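Side-chain contact in chromosome replication initiation protein (Geobacillus kaustophilus, PDB 2VN2), which probably takes part in primosome assembly at the start of chromosomal DNA replication, the chain here being its N-terminal domain, which binds magnesium: residues 68-71 with 72-75. Numbering follows the deposited sequence.
Sequences CMEM and VRRL
The side chains of Met69 and Arg73, one turn apart on helix 65-77 of the helix-turn-helix-type N-terminal domain of DnaD, cross at about a right angle on the helix surface. Four successive i to i+4 bonds satisfy the carbonyl oxygens of Cys68, Met69, Glu70 and Met71 with the amides of Val72, Arg73, Arg74 and Leu75, as in a regular alpha-helix. All four are fairly straight; the first, in which Val72 N lies 2.9 Å from Cys68 O with an N-H...O angle of 167°, differs in that the amide approaches almost along the carbonyl axis. The other three donors sit tilted from the carbonyl planes, most of all Arg73 N, 29° out of that of Met69.

The Met69 chain leaves with CG anti to the backbone N (chi1 175°) and then bends twice, which carries CE back to 3.6 Å from Arg73 N and 4.0 Å from Val72 CB. The Arg73 chain, itself bent at chi3, brings its guanidinium back beside Met69, NH1 lying 3.3 Å from Met69 CG, an oblique approach to an apolar carbon. Glu70 OE1 gives this group only a distant opposite charge, 4.2 Å from Arg73 NH2 and well out of the guanidinium plane; no N-H is aimed at it, so any attraction is probably weak. With an alanine in place of Met69, the CG, SD and CE beside the Arg73 side chain are gone, which is likely to leave the guanidinium freer to turn.

Cys68 and Val72 turn inward to Leu57 of helix 54-59, while Met71 and Leu75 rest on Leu37 of helix 32-45, joining three helices of the domain. On that side, Leu75 CG lies 3.5 Å from Met71 O, the same oxygen that Leu75 N bonds at 2.9 Å.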
loop_
_atom_site.group_PDB
_atom_site.type_symbol
_atom_site.label_atom_id
_atom_site.label_comp_id
_atom_site.label_asym_id
_atom_site.label_seq_id
_atom_site.Cartn_x
_atom_site.Cartn_y
_atom_site.Cartn_z
ATOM N N CYS A 68 16.261 14.957 14.449
ATOM C CA CYS A 68 15.028 15.000 13.614
ATOM C C CYS A 68 14.711 16.471 13.142
ATOM O O CYS A 68 14.527 16.741 11.953
ATOM C CB CYS A 68 13.869 14.241 14.392
ATOM S SG CYS A 68 12.356 14.163 13.410
ATOM N N MET A 69 14.775 17.471 13.997
ATOM C CA MET A 69 14.601 18.873 13.476
ATOM C C MET A 69 15.659 19.258 12.484
ATOM O O MET A 69 15.413 19.979 11.508
ATOM C CB MET A 69 14.611 19.963 14.600
ATOM C CG MET A 69 14.549 21.419 13.923
ATOM S SD MET A 69 12.920 21.641 13.105
ATOM C CE MET A 69 13.204 22.046 11.381
ATOM N N GLU A 70 16.887 18.816 12.736
ATOM C CA GLU A 70 17.997 19.008 11.760
ATOM C C GLU A 70 17.677 18.361 10.419
ATOM O O GLU A 70 17.907 18.924 9.353
ATOM C CB GLU A 70 19.194 18.301 12.421
ATOM C CG GLU A 70 20.644 18.519 11.990
ATOM C CD GLU A 70 21.263 19.736 12.667
ATOM O OE1 GLU A 70 21.040 20.817 12.032
ATOM O OE2 GLU A 70 21.926 19.601 13.780
ATOM N N MET A 71 17.170 17.116 10.464
ATOM C CA MET A 71 16.848 16.374 9.247
ATOM C C MET A 71 15.692 17.068 8.511
ATOM O O MET A 71 15.763 17.145 7.360
ATOM C CB MET A 71 16.442 14.929 9.626
ATOM C CG MET A 71 17.471 14.169 10.443
ATOM S SD MET A 71 17.069 12.472 10.986
ATOM C CE MET A 71 16.692 11.773 9.373
ATOM N N VAL A 72 14.648 17.537 9.184
ATOM C CA VAL A 72 13.508 18.270 8.511
ATOM C C VAL A 72 14.039 19.542 7.892
ATOM O O VAL A 72 13.853 19.791 6.669
ATOM C CB VAL A 72 12.395 18.610 9.471
ATOM C CG1 VAL A 72 11.322 19.411 8.775
ATOM C CG2 VAL A 72 11.837 17.215 10.267
ATOM N N ARG A 73 14.811 20.306 8.674
ATOM C CA ARG A 73 15.588 21.432 8.112
ATOM C C ARG A 73 16.403 21.086 6.829
ATOM O O ARG A 73 16.281 21.790 5.827
ATOM C CB ARG A 73 16.475 22.043 9.229
ATOM C CG ARG A 73 17.039 23.421 8.929
ATOM C CD ARG A 73 17.564 24.248 10.219
ATOM N NE ARG A 73 16.682 24.250 11.437
ATOM C CZ ARG A 73 17.154 24.158 12.695
ATOM N NH1 ARG A 73 16.343 24.164 13.774
ATOM N NH2 ARG A 73 18.473 24.046 12.875
ATOM N N ARG A 74 17.219 20.027 6.863
ATOM C CA ARG A 74 18.031 19.607 5.675
ATOM C C ARG A 74 17.142 19.149 4.488
ATOM O O ARG A 74 17.492 19.404 3.324
ATOM C CB ARG A 74 19.141 18.548 6.063
ATOM C CG ARG A 74 19.963 17.912 4.853
ATOM C CD ARG A 74 21.627 18.014 4.945
ATOM N NE ARG A 74 22.470 17.346 3.857
ATOM C CZ ARG A 74 23.112 16.152 3.918
ATOM N NH1 ARG A 74 23.051 15.395 5.008
ATOM N NH2 ARG A 74 23.780 15.691 2.852
ATOM N N LEU A 75 16.001 18.493 4.763
ATOM C CA LEU A 75 15.046 18.149 3.674
ATOM C C LEU A 75 14.397 19.433 3.029
ATOM O O LEU A 75 14.147 19.416 1.804
ATOM C CB LEU A 75 13.887 17.233 4.175
ATOM C CG LEU A 75 14.314 15.781 4.506
ATOM C CD1 LEU A 75 13.165 15.104 5.241
ATOM C CD2 LEU A 75 14.664 15.016 3.228
#